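Local coordinates for TsrE (Streptomyces laurentii, PDB 7CWW), which probably acts as a cyclase in the biosynthesis of a thiopeptide antibiotic, closing a ring in its peptide substrate, at residues P155-F160 / S359-E363; S12-Q18 / R52-R56. One frame throughout, in Å; residues are numbered along the deposited sequence.

Contact 1 (P155-F160 / S359-E363)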
loop_
_atom_site.group_PDB
_atom_site.type_symbol
_atom_site.label_atom_id
_atom_site.label_comp_id
_atom_site.label_asym_id
_atom_site.label_seq_id
_atom_site.Cartn_x
_atom_site.Cartn_y
_atom_site.Cartn_z
ATOM N N PRO A 155 16.980 -5.504 14.555
ATOM C CA PRO A 155 18.339 -5.747 14.041
ATOM C C PRO A 155 18.549 -7.131 13.453
ATOM O O PRO A 155 19.343 -7.287 12.517
ATOM C CB PRO A 155 19.212 -5.536 15.283
ATOM C CG PRO A 155 18.426 -4.592 16.123
ATOM C CD PRO A 155 16.996 -5.001 15.938
ATOM N N SER A 156 17.855 -8.151 13.960
ATOM C CA SER A 156 18.066 -9.484 13.418
ATOM C C SER A 156 17.511 -9.636 12.003
ATOM O O SER A 156 17.859 -10.607 11.321
ATOM C CB SER A 156 17.446 -10.523 14.352
ATOM O OG SER A 156 16.134 -10.119 14.708
ATOM N N ILE A 157 16.681 -8.706 11.534
ATOM C CA ILE A 157 16.236 -8.744 10.142
ATOM C C ILE A 157 16.737 -7.507 9.398
ATOM O O ILE A 157 16.952 -7.546 8.179
ATOM C CB ILE A 157 14.702 -8.886 10.054
ATOM C CG1 ILE A 157 14.261 -9.186 8.623
ATOM C CG2 ILE A 157 14.010 -7.658 10.553
ATOM C CD1 ILE A 157 14.097 -10.659 8.351
ATOM N N ALA A 158 16.945 -6.403 10.122
ATOM C CA ALA A 158 17.523 -5.209 9.508
ATOM C C ALA A 158 18.895 -5.485 8.893
ATOM O O ALA A 158 19.291 -4.798 7.942
ATOM C CB ALA A 158 17.630 -4.083 10.545
ATOM N N LYS A 159 19.621 -6.480 9.406
ATOM C CA LYS A 159 20.907 -6.854 8.824
ATOM C C LYS A 159 20.814 -7.163 7.331
ATOM O O LYS A 159 21.820 -7.048 6.628
ATOM C CB LYS A 159 21.475 -8.067 9.560
ATOM C CG LYS A 159 20.661 -9.351 9.323
ATOM C CD LYS A 159 21.230 -10.543 10.105
ATOM C CE LYS A 159 20.624 -11.859 9.606
ATOM N NZ LYS A 159 21.174 -13.023 10.386
ATOM N N PHE A 160 19.637 -7.561 6.838
ATOM C CA PHE A 160 19.481 -7.945 5.437
ATOM C C PHE A 160 19.515 -6.763 4.476
ATOM O O PHE A 160 19.682 -6.975 3.268
ATOM C CB PHE A 160 18.151 -8.679 5.234
ATOM C CG PHE A 160 18.132 -10.062 5.802
ATOM C CD1 PHE A 160 19.198 -10.913 5.606
ATOM C CD2 PHE A 160 17.037 -10.514 6.530
ATOM C CE1 PHE A 160 19.182 -12.201 6.132
ATOM C CE2 PHE A 160 17.017 -11.796 7.058
ATOM C CZ PHE A 160 18.096 -12.639 6.858
ATOM N N SER A 359 18.334 -17.909 8.836
ATOM C CA SER A 359 19.428 -17.210 9.496
ATOM C C SER A 359 18.961 -16.145 10.484
ATOM O O SER A 359 19.797 -15.587 11.200
ATOM C CB SER A 359 20.358 -16.572 8.453
ATOM O OG SER A 359 19.713 -15.489 7.821
ATOM N N VAL A 360 17.663 -15.859 10.559
ATOM C CA VAL A 360 17.158 -14.869 11.511
ATOM C C VAL A 360 17.200 -15.475 12.912
ATOM O O VAL A 360 16.472 -16.426 13.211
ATOM C CB VAL A 360 15.748 -14.403 11.146
ATOM C CG1 VAL A 360 15.303 -13.282 12.075
ATOM C CG2 VAL A 360 15.712 -13.916 9.692
ATOM N N ARG A 361 18.048 -14.929 13.773
ATOM C CA ARG A 361 18.279 -15.464 15.106
ATOM C C ARG A 361 18.395 -14.309 16.082
ATOM O O ARG A 361 18.659 -13.168 15.677
ATOM C CB ARG A 361 19.554 -16.321 15.152
ATOM C CG ARG A 361 19.500 -17.604 14.329
ATOM C CD ARG A 361 20.917 -18.076 13.987
ATOM N NE ARG A 361 21.780 -16.950 13.619
ATOM C CZ ARG A 361 22.349 -16.792 12.426
ATOM N NH1 ARG A 361 22.164 -17.693 11.471
ATOM N NH2 ARG A 361 23.107 -15.731 12.187
ATOM N N PRO A 362 18.205 -14.557 17.379
ATOM C CA PRO A 362 18.385 -13.482 18.358
ATOM C C PRO A 362 19.851 -13.102 18.452
ATOM O O PRO A 362 20.730 -13.968 18.454
ATOM C CB PRO A 362 17.886 -14.099 19.673
ATOM C CG PRO A 362 17.151 -15.347 19.275
ATOM C CD PRO A 362 17.818 -15.820 18.029
ATOM N N GLU A 363 20.113 -11.801 18.533
ATOM C CA GLU A 363 21.488 -11.334 18.645
ATOM C C GLU A 363 21.874 -11.096 20.105
ATOM O O GLU A 363 21.020 -11.006 20.992
ATOM C CB GLU A 363 21.705 -10.063 17.816
ATOM C CG GLU A 363 21.450 -10.277 16.324
ATOM C CD GLU A 363 21.923 -9.113 15.464
ATOM O OE1 GLU A 363 21.933 -9.255 14.219
ATOM O OE2 GLU A 363 22.308 -8.069 16.032
HETATM O O HOH W 1 19.454 -12.554 12.509
#
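Lys159 turns CG in between its own backbone N and carbonyl carbon (chi1 68°), and from there the chain runs out extended, so NZ donates a hydrogen bond to Ser359 O at 3.0 Å. The ammonium approaches this carbonyl from above its plane, 58° out of it, rather than along a lone pair. The same NZ donates to a water 2.8 Å away. That water in turn donates to Ser156 O and accepts from Arg361 N, tying the turn of 155-160 to the backbone of 359-363. Ser359 O also lies over the centre of one face of the Arg361 guanidinium, whose NH2 stands 3.8 Å from Lys159 NZ. Both cations lie beside the same carbonyl oxygen, which may ease their like charges. The poorly ordered Glu363 OE1, 5.4 Å from Lys159 NZ, could help only at long range. Ser156 CB packs against Arg361 O at 3.2 Å.

On the apolar side, Val360 places CG1 anti to its backbone N and CG2 beside that N, splitting its two methyls between partners. CG2 meets the rim of the Phe160 ring, 3.6 Å from CE2, and also touches Ile157 CD1 at 3.9 Å; CG1 rests against Ser156 O. Ser359 OG reaches the edge of the same ring, 3.4 Å from CZ, while hydrogen-bonded to Leu356 O.

The contact thus fastens the segment following helix 353-359, near the end of the chain, to the short helix 155-158. Helix 298-306 packs against both through Met303 and Tyr299, whose OH hydrogen-bonds Ser156 OG, and Leu167 of helix 163-177 meets Ile157 and Phe160.

Contact 2 (S12-Q18 / R52-R56)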
loop_
_atom_site.group_PDB
_atom_site.type_symbol
_atom_site.label_atom_id
_atom_site.label_comp_id
_atom_site.label_asym_id
_atom_site.label_seq_id
_atom_site.Cartn_x
_atom_site.Cartn_y
_atom_site.Cartn_z
ATOM N N SER A 12 -20.040 7.494 -6.015
ATOM C CA SER A 12 -20.002 6.107 -6.485
ATOM C C SER A 12 -20.059 6.097 -8.005
ATOM O O SER A 12 -21.128 6.020 -8.613
ATOM C CB SER A 12 -21.147 5.311 -5.866
ATOM O OG SER A 12 -20.861 5.049 -4.499
ATOM N N VAL A 13 -18.889 6.186 -8.625
ATOM C CA VAL A 13 -18.741 6.181 -10.081
ATOM C C VAL A 13 -17.541 5.326 -10.435
ATOM O O VAL A 13 -16.703 5.016 -9.565
ATOM C CB VAL A 13 -18.554 7.606 -10.642
ATOM C CG1 VAL A 13 -19.773 8.464 -10.341
ATOM C CG2 VAL A 13 -17.280 8.230 -10.063
ATOM N N PRO A 14 -17.427 4.890 -11.708
ATOM C CA PRO A 14 -16.298 4.038 -12.104
ATOM C C PRO A 14 -14.936 4.623 -11.731
ATOM O O PRO A 14 -14.812 5.844 -11.584
ATOM C CB PRO A 14 -16.458 3.944 -13.629
ATOM C CG PRO A 14 -17.944 4.083 -13.845
ATOM C CD PRO A 14 -18.373 5.101 -12.834
ATOM N N TRP A 15 -13.915 3.763 -11.594
ATOM C CA TRP A 15 -12.588 4.218 -11.175
ATOM C C TRP A 15 -12.059 5.341 -12.060
ATOM O O TRP A 15 -11.462 6.304 -11.566
ATOM C CB TRP A 15 -11.589 3.057 -11.187
ATOM C CG TRP A 15 -11.954 1.887 -10.327
ATOM C CD1 TRP A 15 -12.363 0.647 -10.758
ATOM C CD2 TRP A 15 -11.919 1.823 -8.898
ATOM N NE1 TRP A 15 -12.603 -0.173 -9.679
ATOM C CE2 TRP A 15 -12.326 0.519 -8.525
ATOM C CE3 TRP A 15 -11.589 2.742 -7.892
ATOM C CZ2 TRP A 15 -12.403 0.108 -7.188
ATOM C CZ3 TRP A 15 -11.669 2.336 -6.559
ATOM C CH2 TRP A 15 -12.073 1.026 -6.222
ATOM N N SER A 16 -12.219 5.216 -13.379
ATOM C CA SER A 16 -11.647 6.224 -14.270
ATOM C C SER A 16 -12.343 7.570 -14.094
ATOM O O SER A 16 -11.701 8.626 -14.178
ATOM C CB SER A 16 -11.747 5.760 -15.720
ATOM O OG SER A 16 -13.108 5.702 -16.122
ATOM N N VAL A 17 -13.656 7.547 -13.841
ATOM C CA VAL A 17 -14.402 8.780 -13.623
ATOM C C VAL A 17 -14.018 9.411 -12.289
ATOM O O VAL A 17 -13.969 10.643 -12.171
ATOM C CB VAL A 17 -15.911 8.495 -13.713
ATOM C CG1 VAL A 17 -16.725 9.770 -13.472
ATOM C CG2 VAL A 17 -16.251 7.894 -15.074
ATOM N N GLN A 18 -13.724 8.592 -11.270
ATOM C CA GLN A 18 -13.203 9.135 -10.017
ATOM C C GLN A 18 -11.958 9.964 -10.265
ATOM O O GLN A 18 -11.767 11.016 -9.649
ATOM C CB GLN A 18 -12.867 8.014 -9.034
ATOM C CG GLN A 18 -14.066 7.179 -8.591
ATOM C CD GLN A 18 -13.608 6.027 -7.746
ATOM O OE1 GLN A 18 -12.504 6.062 -7.202
ATOM N NE2 GLN A 18 -14.441 4.991 -7.629
ATOM N N ARG A 52 -19.473 -1.391 -6.292
ATOM C CA ARG A 52 -19.672 0.013 -6.653
ATOM C C ARG A 52 -18.474 0.792 -6.124
ATOM O O ARG A 52 -18.467 1.246 -4.967
ATOM C CB ARG A 52 -20.986 0.551 -6.099
ATOM C CG ARG A 52 -22.228 -0.001 -6.828
ATOM C CD ARG A 52 -22.291 0.501 -8.281
ATOM N NE ARG A 52 -22.306 1.962 -8.333
ATOM C CZ ARG A 52 -23.412 2.693 -8.214
ATOM N NH1 ARG A 52 -24.596 2.099 -8.053
ATOM N NH2 ARG A 52 -23.339 4.016 -8.252
ATOM N N PRO A 53 -17.429 0.941 -6.927
ATOM C CA PRO A 53 -16.292 1.789 -6.531
ATOM C C PRO A 53 -16.739 3.201 -6.173
ATOM O O PRO A 53 -17.709 3.722 -6.734
ATOM C CB PRO A 53 -15.409 1.801 -7.786
ATOM C CG PRO A 53 -15.808 0.575 -8.562
ATOM C CD PRO A 53 -17.268 0.354 -8.270
ATOM N N PHE A 54 -16.025 3.839 -5.237
ATOM C CA PHE A 54 -16.367 5.221 -4.940
ATOM C C PHE A 54 -15.140 6.020 -4.524
ATOM O O PHE A 54 -14.159 5.487 -3.988
ATOM C CB PHE A 54 -17.477 5.347 -3.868
ATOM C CG PHE A 54 -17.114 4.795 -2.504
ATOM C CD1 PHE A 54 -16.562 5.617 -1.524
ATOM C CD2 PHE A 54 -17.403 3.474 -2.176
ATOM C CE1 PHE A 54 -16.256 5.118 -0.247
ATOM C CE2 PHE A 54 -17.111 2.970 -0.912
ATOM C CZ PHE A 54 -16.542 3.794 0.058
ATOM N N LEU A 55 -15.204 7.309 -4.844
ATOM C CA LEU A 55 -14.267 8.315 -4.372
ATOM C C LEU A 55 -14.819 8.920 -3.090
ATOM O O LEU A 55 -15.981 9.346 -3.048
ATOM C CB LEU A 55 -14.084 9.405 -5.429
ATOM C CG LEU A 55 -13.226 10.618 -5.069
ATOM C CD1 LEU A 55 -11.757 10.181 -4.931
ATOM C CD2 LEU A 55 -13.373 11.718 -6.122
ATOM N N ARG A 56 -14.002 8.927 -2.045
ATOM C CA ARG A 56 -14.360 9.535 -0.765
ATOM C C ARG A 56 -13.578 10.828 -0.606
ATOM O O ARG A 56 -12.353 10.836 -0.770
ATOM C CB ARG A 56 -14.057 8.598 0.419
ATOM C CG ARG A 56 -14.387 9.225 1.795
ATOM C CD ARG A 56 -13.902 8.394 2.987
ATOM N NE ARG A 56 -14.377 7.005 2.914
ATOM C CZ ARG A 56 -15.612 6.614 3.227
ATOM N NH1 ARG A 56 -16.523 7.490 3.645
ATOM N NH2 ARG A 56 -15.943 5.336 3.122
HETATM O O HOH W 2 -20.493 2.509 -3.450
#
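Ser12 and Phe54 bring their CA atoms to 4.0 Å where the chain leaves strand 5-11, passes Pro14 at the N-cap and enters helix 15-35 beside strand 52-61. This is the first bend of a beta-alpha-beta crossover: helix 15-35 links the parallel outer strands 5-11 and 39-49, and strand 52-61 lies antiparallel between them. The close approach brings Ser12 CA 3.3 Å from Pro53 O in a CA-H...O contact, while a backbone hydrogen bond between Leu55 and Val11 continues the strand pairing.

Trp15 supplies a flat floor for Pro53. The proline CB stands 3.4 Å from the centroid of the six-membered ring and 13° off its normal, a CH-pi contact square over the face, with CG leaning towards NE1. Gln18, its CG anti to the carbonyl carbon and the chain beyond extended, slides past Leu55 in the opposite direction, CG to CB 3.9 Å. Its carboxamide is held at both ends: NE2 bonds Val13 O at 3.0 Å, nearly straight at 160° and close to the amide plane, and OE1 accepts from Arg46 NE on strand 39-49. A buried amide so gripped has its rotation fixed and joins the start of the helix to the sheet.

Arg52 folds back at chi2 and chi3, which carries its guanidinium over to Ser12. NH2 donates to Ser12 O at 3.0 Å, with the acceptor in the guanidinium plane but the donor above the carbonyl plane; Asp86 forms a salt bridge with the same nitrogen. Elsewhere along the pair, a water joins the hydroxyl of Ser12, OG at 2.8 Å, to Arg52 O, to which it donates at 2.8 Å.

Overall arrangement
Contacts 1 and 2 lie on opposite sides of the chain's centre, their own centres 43 Å apart and their nearest atoms about 32 Å apart, so neither touches the other. They follow in series: contact 2 closes early, where the start of helix 15-35 meets a strand of the small antiparallel sheet, and contact 1 joins the middle of the chain to its end among helices. The long polyether bound in a pocket of this protein lies nearer contact 1: the side chain of Ile157 is about 4 Å from it, that of Trp15 in contact 2 about 8 Å, too far to touch. Whether the polyether marks where a peptide substrate binds remains open.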